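Local coordinates for probable transcriptional regulator (Pseudomonas aeruginosa PAO1, PDB 2GEN), which probably binds regulatory DNA as a dimeric, all-helical transcription factor of the TetR family, at residues 25-33 and 44-55; 70-80 and 131-139. One frame throughout, in Å; residues are numbered along the deposited sequence.

How the interactions relate
Helix 51-76 supplies one partner to each contact, and the pair illustrates how a single long helix ties the two parts of a TetR-type regulator together. Its first turn enters interaction 1, where 44-55 meets 25-33 in the N-terminal region that carries the predicted helix-turn-helix motif; its last turns enter interaction 2, where 70-80 meets 131-139 on helix 118-141. The two centres are about 36 Å apart, on opposite sides of the chain's centre, and the nearest atoms are about 20 Å from each other, without touching. The chemistry differs too: in interaction 1 a lysine ammonium is held by two backbone carbonyls, whereas interaction 2, a surface contact, combines aromatic faces with a salt bridge and waters.

Interaction 1. Residues 25-33 and 44-55; sequences VDATTIEMI and LYHHFGNKERIH
Across this contact the backbones come closest between Ile30 and Lys51, whose CA atoms are 5.5 Å apart, as the turn at 25-28 and the start of helix 30-37 meet the end of helix 41-47 and the first turn of helix 51-76. The contact takes in the predicted helix-turn-helix motif, residues 29-48, of a TetR-type DNA-binding region; helix 51-76, which follows it, packs back on its first helix. Ile30 reaches over with CG1 anti to its own nitrogen (chi1 -168°), bringing CD1 tip to tip with Leu44 CD1 at 3.8 Å. The same CD1 meets Ile54 CD1 at 3.7 Å, there with the side chains crossing at about a right angle. Ile33 lays CG2 beside Leu44 CD2; from helix 9-23, Ile12 touches Leu44 and Ala16 touches Ile54. At the other end Val25 sets CG1 3.7 Å from His55 CD2, while Phe104 packs edge-to-face with the imidazole. Between the isoleucine cluster and the Val25-His55 pair, Lys51 runs out extended, then bends at its third torsion (91°) to bring its ammonium to the carbonyls of the type I turn Val25-Thr28. NZ donates to Thr28 O at 2.8 Å and to Val25 O at 3.0 Å; Thr28 N reaches Val25 O from the opposite face of its carbonyl plane.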
loop_
_atom_site.group_PDB
_atom_site.type_symbol
_atom_site.label_atom_id
_atom_site.label_comp_id
_atom_site.label_asym_id
_atom_site.label_seq_id
_atom_site.Cartn_x
_atom_site.Cartn_y
_atom_site.Cartn_z
ATOM N N VAL A 25 -11.226 -2.304 -16.060
ATOM C CA VAL A 25 -12.134 -3.368 -15.646
ATOM C C VAL A 25 -13.573 -3.097 -16.085
ATOM O O VAL A 25 -14.213 -3.953 -16.713
ATOM C CB VAL A 25 -12.045 -3.611 -14.125
ATOM C CG1 VAL A 25 -13.230 -4.449 -13.620
ATOM C CG2 VAL A 25 -10.705 -4.303 -13.799
ATOM N N ASP A 26 -14.072 -1.905 -15.749
ATOM C CA ASP A 26 -15.466 -1.564 -16.011
ATOM C C ASP A 26 -15.775 -1.564 -17.510
ATOM O O ASP A 26 -16.811 -2.100 -17.923
ATOM C CB ASP A 26 -15.842 -0.253 -15.300
ATOM C CG ASP A 26 -15.930 -0.419 -13.766
ATOM O OD1 ASP A 26 -16.305 -1.514 -13.282
ATOM O OD2 ASP A 26 -15.634 0.546 -13.031
ATOM N N ALA A 27 -14.861 -1.041 -18.325
ATOM C CA ALA A 27 -15.043 -1.031 -19.790
ATOM C C ALA A 27 -14.830 -2.377 -20.507
ATOM O O ALA A 27 -15.146 -2.505 -21.702
ATOM C CB ALA A 27 -14.177 0.054 -20.434
ATOM N N THR A 28 -14.267 -3.370 -19.818
ATOM C CA THR A 28 -14.133 -4.714 -20.411
ATOM C C THR A 28 -15.465 -5.454 -20.360
ATOM O O THR A 28 -16.178 -5.417 -19.354
ATOM C CB THR A 28 -13.023 -5.574 -19.715
ATOM O OG1 THR A 28 -11.751 -4.944 -19.896
ATOM C CG2 THR A 28 -12.972 -7.006 -20.272
ATOM N N THR A 29 -15.804 -6.127 -21.448
ATOM C CA THR A 29 -17.007 -6.946 -21.471
ATOM C C THR A 29 -16.603 -8.402 -21.580
ATOM O O THR A 29 -15.473 -8.707 -21.971
ATOM C CB THR A 29 -17.885 -6.579 -22.682
ATOM O OG1 THR A 29 -17.138 -6.836 -23.883
ATOM C CG2 THR A 29 -18.291 -5.102 -22.628
ATOM N N ILE A 30 -17.519 -9.303 -21.234
ATOM C CA ILE A 30 -17.306 -10.731 -21.449
ATOM C C ILE A 30 -17.022 -11.053 -22.924
ATOM O O ILE A 30 -16.281 -11.979 -23.221
ATOM C CB ILE A 30 -18.464 -11.595 -20.857
ATOM C CG1 ILE A 30 -18.097 -13.082 -20.820
ATOM C CG2 ILE A 30 -19.786 -11.379 -21.604
ATOM C CD1 ILE A 30 -17.423 -13.506 -19.540
ATOM N N GLU A 31 -17.596 -10.276 -23.847
ATOM C CA GLU A 31 -17.309 -10.455 -25.269
ATOM C C GLU A 31 -15.826 -10.264 -25.590
ATOM O O GLU A 31 -15.232 -11.063 -26.322
ATOM C CB GLU A 31 -18.159 -9.499 -26.123
ATOM C CG GLU A 31 -19.632 -9.903 -26.226
ATOM C CD GLU A 31 -20.501 -9.461 -25.043
ATOM O OE1 GLU A 31 -20.060 -8.683 -24.149
ATOM O OE2 GLU A 31 -21.666 -9.903 -25.022
HETATM N N MSE A 32 -15.234 -9.211 -25.032
HETATM C CA MSE A 32 -13.807 -8.922 -25.234
HETATM C C MSE A 32 -12.921 -10.074 -24.731
HETATM O O MSE A 32 -11.906 -10.396 -25.349
HETATM C CB MSE A 32 -13.427 -7.601 -24.571
HETATM C CG MSE A 32 -14.163 -6.439 -25.175
HETATM SE SE MSE A 32 -13.818 -4.765 -24.335
HETATM C CE MSE A 32 -15.185 -3.675 -25.233
ATOM N N ILE A 33 -13.342 -10.701 -23.634
ATOM C CA ILE A 33 -12.618 -11.835 -23.022
ATOM C C ILE A 33 -12.707 -13.078 -23.905
ATOM O O ILE A 33 -11.701 -13.758 -24.128
ATOM C CB ILE A 33 -13.077 -12.117 -21.546
ATOM C CG1 ILE A 33 -12.871 -10.856 -20.683
ATOM C CG2 ILE A 33 -12.339 -13.335 -20.949
ATOM C CD1 ILE A 33 -13.461 -10.919 -19.264
ATOM N N LEU A 44 -16.578 -19.869 -21.114
ATOM C CA LEU A 44 -16.219 -18.929 -20.062
ATOM C C LEU A 44 -17.110 -19.110 -18.843
ATOM O O LEU A 44 -16.657 -19.017 -17.697
ATOM C CB LEU A 44 -16.308 -17.493 -20.578
ATOM C CG LEU A 44 -15.303 -17.031 -21.639
ATOM C CD1 LEU A 44 -15.585 -15.601 -22.088
ATOM C CD2 LEU A 44 -13.871 -17.125 -21.092
ATOM N N TYR A 45 -18.389 -19.383 -19.084
ATOM C CA TYR A 45 -19.312 -19.652 -18.000
ATOM C C TYR A 45 -19.076 -21.039 -17.380
ATOM O O TYR A 45 -19.216 -21.204 -16.162
ATOM C CB TYR A 45 -20.773 -19.474 -18.470
ATOM C CG TYR A 45 -21.322 -18.074 -18.259
ATOM C CD1 TYR A 45 -21.083 -17.060 -19.192
ATOM C CD2 TYR A 45 -22.059 -17.761 -17.118
ATOM C CE1 TYR A 45 -21.585 -15.760 -18.997
ATOM C CE2 TYR A 45 -22.572 -16.476 -16.916
ATOM C CZ TYR A 45 -22.335 -15.479 -17.869
ATOM O OH TYR A 45 -22.844 -14.207 -17.656
ATOM N N HIS A 46 -18.721 -22.027 -18.206
ATOM C CA HIS A 46 -18.509 -23.388 -17.706
ATOM C C HIS A 46 -17.307 -23.449 -16.766
ATOM O O HIS A 46 -17.405 -23.977 -15.654
ATOM C CB HIS A 46 -18.350 -24.406 -18.843
ATOM C CG HIS A 46 -18.281 -25.824 -18.361
ATOM N ND1 HIS A 46 -17.122 -26.571 -18.402
ATOM C CD2 HIS A 46 -19.222 -26.624 -17.802
ATOM C CE1 HIS A 46 -17.355 -27.772 -17.901
ATOM N NE2 HIS A 46 -18.619 -27.830 -17.525
ATOM N N HIS A 47 -16.189 -22.888 -17.223
ATOM C CA HIS A 47 -14.960 -22.831 -16.426
ATOM C C HIS A 47 -15.128 -21.941 -15.209
ATOM O O HIS A 47 -14.788 -22.347 -14.088
ATOM C CB HIS A 47 -13.787 -22.349 -17.272
ATOM C CG HIS A 47 -13.414 -23.286 -18.374
ATOM N ND1 HIS A 47 -13.071 -24.603 -18.149
ATOM C CD2 HIS A 47 -13.330 -23.098 -19.713
ATOM C CE1 HIS A 47 -12.788 -25.184 -19.302
ATOM N NE2 HIS A 47 -12.933 -24.292 -20.265
ATOM N N PHE A 48 -15.663 -20.740 -15.419
ATOM C CA PHE A 48 -15.815 -19.774 -14.342
ATOM C C PHE A 48 -17.241 -19.244 -14.162
ATOM O O PHE A 48 -17.927 -19.647 -13.228
ATOM C CB PHE A 48 -14.838 -18.602 -14.525
ATOM C CG PHE A 48 -13.381 -18.999 -14.469
ATOM C CD1 PHE A 48 -12.844 -19.586 -13.323
ATOM C CD2 PHE A 48 -12.542 -18.771 -15.560
ATOM C CE1 PHE A 48 -11.493 -19.936 -13.260
ATOM C CE2 PHE A 48 -11.185 -19.119 -15.503
ATOM C CZ PHE A 48 -10.668 -19.708 -14.354
ATOM N N GLY A 49 -17.656 -18.330 -15.038
ATOM C CA GLY A 49 -18.862 -17.521 -14.843
ATOM C C GLY A 49 -18.762 -16.226 -15.628
ATOM O O GLY A 49 -18.087 -16.175 -16.656
ATOM N N ASN A 50 -19.422 -15.174 -15.153
ATOM C CA ASN A 50 -19.421 -13.890 -15.867
ATOM C C ASN A 50 -18.151 -13.092 -15.607
ATOM O O ASN A 50 -17.223 -13.604 -14.959
ATOM C CB ASN A 50 -20.659 -13.047 -15.512
ATOM C CG ASN A 50 -20.809 -12.804 -14.021
ATOM O OD1 ASN A 50 -19.827 -12.631 -13.282
ATOM N ND2 ASN A 50 -22.048 -12.760 -13.574
ATOM N N LYS A 51 -18.131 -11.844 -16.074
ATOM C CA LYS A 51 -16.976 -10.951 -15.915
ATOM C C LYS A 51 -16.568 -10.769 -14.449
ATOM O O LYS A 51 -15.382 -10.869 -14.118
ATOM C CB LYS A 51 -17.230 -9.589 -16.574
ATOM C CG LYS A 51 -16.037 -8.656 -16.491
ATOM C CD LYS A 51 -16.317 -7.317 -17.076
ATOM C CE LYS A 51 -16.832 -6.328 -16.060
ATOM N NZ LYS A 51 -17.028 -5.025 -16.739
ATOM N N GLU A 52 -17.547 -10.524 -13.577
ATOM C CA GLU A 52 -17.291 -10.366 -12.140
ATOM C C GLU A 52 -16.668 -11.607 -11.478
ATOM O O GLU A 52 -15.778 -11.481 -10.620
ATOM C CB GLU A 52 -18.574 -9.956 -11.391
ATOM C CG GLU A 52 -18.307 -9.323 -10.020
ATOM C CD GLU A 52 -17.518 -8.007 -10.101
ATOM O OE1 GLU A 52 -17.556 -7.316 -11.149
ATOM O OE2 GLU A 52 -16.848 -7.656 -9.104
ATOM N N ARG A 53 -17.127 -12.797 -11.855
ATOM C CA ARG A 53 -16.537 -14.011 -11.297
ATOM C C ARG A 53 -15.103 -14.200 -11.821
ATOM O O ARG A 53 -14.200 -14.526 -11.055
ATOM C CB ARG A 53 -17.366 -15.243 -11.579
ATOM C CG ARG A 53 -17.093 -16.309 -10.531
ATOM C CD ARG A 53 -16.601 -17.518 -11.205
ATOM N NE ARG A 53 -16.101 -18.525 -10.271
ATOM C CZ ARG A 53 -16.872 -19.387 -9.617
ATOM N NH1 ARG A 53 -18.196 -19.329 -9.741
ATOM N NH2 ARG A 53 -16.323 -20.282 -8.811
ATOM N N ILE A 54 -14.922 -13.973 -13.119
ATOM C CA ILE A 54 -13.603 -14.025 -13.748
ATOM C C ILE A 54 -12.640 -13.037 -13.080
ATOM O O ILE A 54 -11.462 -13.376 -12.820
ATOM C CB ILE A 54 -13.686 -13.779 -15.267
ATOM C CG1 ILE A 54 -14.363 -14.974 -15.954
ATOM C CG2 ILE A 54 -12.305 -13.573 -15.859
ATOM C CD1 ILE A 54 -14.635 -14.791 -17.471
ATOM N N HIS A 55 -13.136 -11.833 -12.811
ATOM C CA HIS A 55 -12.395 -10.796 -12.076
ATOM C C HIS A 55 -11.883 -11.295 -10.706
ATOM O O HIS A 55 -10.686 -11.150 -10.387
ATOM C CB HIS A 55 -13.295 -9.567 -11.925
ATOM C CG HIS A 55 -12.681 -8.432 -11.177
ATOM N ND1 HIS A 55 -12.710 -8.342 -9.803
ATOM C CD2 HIS A 55 -12.061 -7.314 -11.614
ATOM C CE1 HIS A 55 -12.122 -7.226 -9.424
ATOM N NE2 HIS A 55 -11.715 -6.584 -10.504
#

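Interaction 2. Residues 70-80 and 131-139; sequences LEAGFARARSA and RIHAALAGY
The Phe74 ring carries the Ala135 methyl centrally on one face, a CH-pi contact with CB 3.5 Å from the ring centroid, and at its edge it meets Ile132 CG1. The guanidinium of Arg131 in turn takes Phe74 CD2 over one face, 3.7 Å above its plane; ring and guanidinium are inclined by 48° rather than stacked. Glu71 lies at the guanidinium's edge. A third flat group, the Tyr139 ring, has Ala80 on one face, with CB 3.9 Å from the centroid, while water 2 sits at its edge, 2.7 Å from OH.

In this helical part of a TetR-family fold, the end of helix 51-76 runs nearly parallel to 131-139, with segment axes 17° apart in direction and 11.1 Å apart at their closest. On the side facing helix 80-97, Leu70 CD1 meets Ile132 CD1 as the two side chains cross at a slant, and Leu87 also touches Leu70.

Toward solvent, Glu71 and Arg131 both bend at their second torsion, and their chains cross at about a right angle. Arg131 NE donates to Glu71 OE1 at 2.9 Å, meeting the syn side of the carboxylate from 30° out of its plane. This salt bridge and water 1, which accepts from Arg131 NH2 and donates to the backbone oxygen, Glu71 O, at 2.7 Å, grip the guanidinium side by side along one edge, from NE and NH2, while Phe74 CD2 lies over one of its faces.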
loop_
_atom_site.group_PDB
_atom_site.type_symbol
_atom_site.label_atom_id
_atom_site.label_comp_id
_atom_site.label_asym_id
_atom_site.label_seq_id
_atom_site.Cartn_x
_atom_site.Cartn_y
_atom_site.Cartn_z
ATOM N N LEU A 70 6.172 -19.332 -2.132
ATOM C CA LEU A 70 6.599 -19.517 -0.733
ATOM C C LEU A 70 6.628 -20.958 -0.364
ATOM O O LEU A 70 7.587 -21.396 0.254
ATOM C CB LEU A 70 5.728 -18.733 0.264
ATOM C CG LEU A 70 5.794 -17.224 0.037
ATOM C CD1 LEU A 70 4.974 -16.588 1.207
ATOM C CD2 LEU A 70 7.204 -16.602 -0.048
ATOM N N GLU A 71 5.590 -21.684 -0.746
ATOM C CA GLU A 71 5.523 -23.125 -0.472
ATOM C C GLU A 71 6.719 -23.839 -1.061
ATOM O O GLU A 71 7.418 -24.569 -0.342
ATOM C CB GLU A 71 4.172 -23.702 -0.919
ATOM C CG GLU A 71 4.125 -25.252 -0.859
ATOM C CD GLU A 71 4.008 -25.847 0.544
ATOM O OE1 GLU A 71 3.657 -25.121 1.501
ATOM O OE2 GLU A 71 4.245 -27.081 0.680
ATOM N N ALA A 72 7.034 -23.539 -2.332
ATOM C CA ALA A 72 8.202 -24.165 -2.983
ATOM C C ALA A 72 9.491 -23.806 -2.248
ATOM O O ALA A 72 10.367 -24.638 -2.012
ATOM C CB ALA A 72 8.286 -23.761 -4.461
ATOM N N GLY A 73 9.613 -22.549 -1.882
ATOM C CA GLY A 73 10.838 -22.071 -1.257
ATOM C C GLY A 73 11.045 -22.531 0.188
ATOM O O GLY A 73 12.169 -22.799 0.585
ATOM N N PHE A 74 9.982 -22.583 0.982
ATOM C CA PHE A 74 10.139 -22.927 2.411
ATOM C C PHE A 74 10.799 -24.287 2.513
ATOM O O PHE A 74 11.705 -24.474 3.349
ATOM C CB PHE A 74 8.792 -22.910 3.121
ATOM C CG PHE A 74 8.237 -21.512 3.370
ATOM C CD1 PHE A 74 9.076 -20.448 3.686
ATOM C CD2 PHE A 74 6.843 -21.300 3.391
ATOM C CE1 PHE A 74 8.555 -19.159 3.925
ATOM C CE2 PHE A 74 6.300 -20.013 3.671
ATOM C CZ PHE A 74 7.151 -18.953 3.935
ATOM N N ALA A 75 10.407 -25.177 1.596
ATOM C CA ALA A 75 10.957 -26.535 1.532
ATOM C C ALA A 75 12.497 -26.592 1.426
ATOM O O ALA A 75 13.101 -27.494 1.991
ATOM C CB ALA A 75 10.281 -27.325 0.407
ATOM N N ARG A 76 13.145 -25.628 0.737
ATOM C CA ARG A 76 14.602 -25.669 0.497
ATOM C C ARG A 76 15.464 -24.552 1.156
ATOM O O ARG A 76 16.706 -24.435 0.912
ATOM C CB ARG A 76 14.860 -25.687 -1.017
ATOM C CG ARG A 76 14.225 -26.893 -1.696
ATOM C CD ARG A 76 14.634 -27.047 -3.146
ATOM N NE ARG A 76 15.791 -27.927 -3.297
ATOM C CZ ARG A 76 15.729 -29.256 -3.371
ATOM N NH1 ARG A 76 14.564 -29.883 -3.280
ATOM N NH2 ARG A 76 16.841 -29.962 -3.512
ATOM N N ALA A 77 14.806 -23.687 1.933
ATOM C CA ALA A 77 15.512 -22.594 2.608
ATOM C C ALA A 77 16.396 -23.206 3.704
ATOM O O ALA A 77 15.903 -23.995 4.547
ATOM C CB ALA A 77 14.486 -21.628 3.263
ATOM N N ARG A 78 17.660 -22.815 3.726
ATOM C CA ARG A 78 18.620 -23.462 4.615
ATOM C C ARG A 78 18.822 -22.762 5.970
ATOM O O ARG A 78 19.648 -23.207 6.776
ATOM C CB ARG A 78 19.935 -23.605 3.869
ATOM C CG ARG A 78 21.186 -23.587 4.696
ATOM C CD ARG A 78 22.366 -23.695 3.747
ATOM N NE ARG A 78 22.036 -24.670 2.705
ATOM C CZ ARG A 78 22.283 -25.972 2.809
ATOM N NH1 ARG A 78 22.888 -26.447 3.909
ATOM N NH2 ARG A 78 21.950 -26.784 1.810
ATOM N N SER A 79 18.083 -21.678 6.202
ATOM C CA SER A 79 18.296 -20.776 7.350
ATOM C C SER A 79 17.169 -19.782 7.526
ATOM O O SER A 79 16.359 -19.543 6.598
ATOM C CB SER A 79 19.590 -19.971 7.172
ATOM O OG SER A 79 19.484 -19.074 6.066
ATOM N N ALA A 80 17.133 -19.180 8.713
ATOM C CA ALA A 80 16.137 -18.141 9.014
ATOM C C ALA A 80 16.366 -17.008 7.995
ATOM O O ALA A 80 15.408 -16.463 7.479
ATOM C CB ALA A 80 16.358 -17.596 10.416
ATOM N N ARG A 131 0.608 -20.876 6.772
ATOM C CA ARG A 131 1.823 -21.505 6.262
ATOM C C ARG A 131 3.047 -20.638 6.619
ATOM O O ARG A 131 4.109 -21.150 6.993
ATOM C CB ARG A 131 1.680 -21.689 4.741
ATOM C CG ARG A 131 2.923 -22.255 4.086
ATOM C CD ARG A 131 3.192 -23.683 4.595
ATOM N NE ARG A 131 4.430 -24.365 4.163
ATOM C CZ ARG A 131 5.539 -24.391 4.897
ATOM N NH1 ARG A 131 5.581 -23.710 6.042
ATOM N NH2 ARG A 131 6.619 -25.066 4.477
ATOM N N ILE A 132 2.925 -19.327 6.454
ATOM C CA ILE A 132 4.019 -18.429 6.799
ATOM C C ILE A 132 4.305 -18.485 8.310
ATOM O O ILE A 132 5.469 -18.630 8.745
ATOM C CB ILE A 132 3.725 -17.002 6.356
ATOM C CG1 ILE A 132 3.641 -16.940 4.816
ATOM C CG2 ILE A 132 4.800 -16.042 6.875
ATOM C CD1 ILE A 132 3.166 -15.551 4.351
ATOM N N HIS A 133 3.248 -18.450 9.113
ATOM C CA HIS A 133 3.424 -18.554 10.574
ATOM C C HIS A 133 4.134 -19.850 10.948
ATOM O O HIS A 133 5.082 -19.835 11.737
ATOM C CB HIS A 133 2.091 -18.393 11.312
ATOM C CG HIS A 133 2.251 -18.229 12.790
ATOM N ND1 HIS A 133 2.448 -19.303 13.643
ATOM C CD2 HIS A 133 2.260 -17.119 13.569
ATOM C CE1 HIS A 133 2.573 -18.855 14.884
ATOM N NE2 HIS A 133 2.468 -17.532 14.869
ATOM N N ALA A 134 3.751 -20.973 10.320
ATOM C CA ALA A 134 4.439 -22.256 10.586
ATOM C C ALA A 134 5.884 -22.240 10.158
ATOM O O ALA A 134 6.735 -22.770 10.876
ATOM C CB ALA A 134 3.680 -23.417 9.925
ATOM N N ALA A 135 6.190 -21.566 9.032
ATOM C CA ALA A 135 7.576 -21.498 8.552
ATOM C C ALA A 135 8.507 -20.685 9.461
ATOM O O ALA A 135 9.717 -20.881 9.470
ATOM C CB ALA A 135 7.616 -20.912 7.133
ATOM N N LEU A 136 7.938 -19.701 10.156
ATOM C CA LEU A 136 8.757 -18.793 10.954
ATOM C C LEU A 136 8.887 -19.240 12.382
ATOM O O LEU A 136 9.781 -18.777 13.081
ATOM C CB LEU A 136 8.116 -17.390 10.911
ATOM C CG LEU A 136 8.152 -16.704 9.539
ATOM C CD1 LEU A 136 7.264 -15.491 9.504
ATOM C CD2 LEU A 136 9.614 -16.366 9.157
ATOM N N ALA A 137 7.965 -20.097 12.831
ATOM C CA ALA A 137 7.777 -20.297 14.277
ATOM C C ALA A 137 9.002 -20.919 14.985
ATOM O O ALA A 137 9.352 -20.503 16.145
ATOM C CB ALA A 137 6.509 -21.135 14.553
ATOM N N GLY A 138 9.661 -21.891 14.325
ATOM C CA GLY A 138 10.827 -22.548 14.977
ATOM C C GLY A 138 11.956 -21.509 15.121
ATOM O O GLY A 138 12.619 -21.387 16.158
ATOM N N TYR A 139 12.170 -20.713 14.063
ATOM C CA TYR A 139 13.224 -19.680 14.163
ATOM C C TYR A 139 12.919 -18.676 15.267
ATOM O O TYR A 139 13.828 -18.208 15.946
ATOM C CB TYR A 139 13.408 -18.952 12.805
ATOM C CG TYR A 139 13.801 -19.915 11.686
ATOM C CD1 TYR A 139 14.922 -20.706 11.806
ATOM C CD2 TYR A 139 13.039 -19.986 10.484
ATOM C CE1 TYR A 139 15.337 -21.608 10.746
ATOM C CE2 TYR A 139 13.442 -20.887 9.426
ATOM C CZ TYR A 139 14.607 -21.657 9.585
ATOM O OH TYR A 139 15.064 -22.562 8.621
HETATM O O HOH W 1 7.011 -26.041 1.928
HETATM O O HOH W 2 17.320 -24.043 8.909
#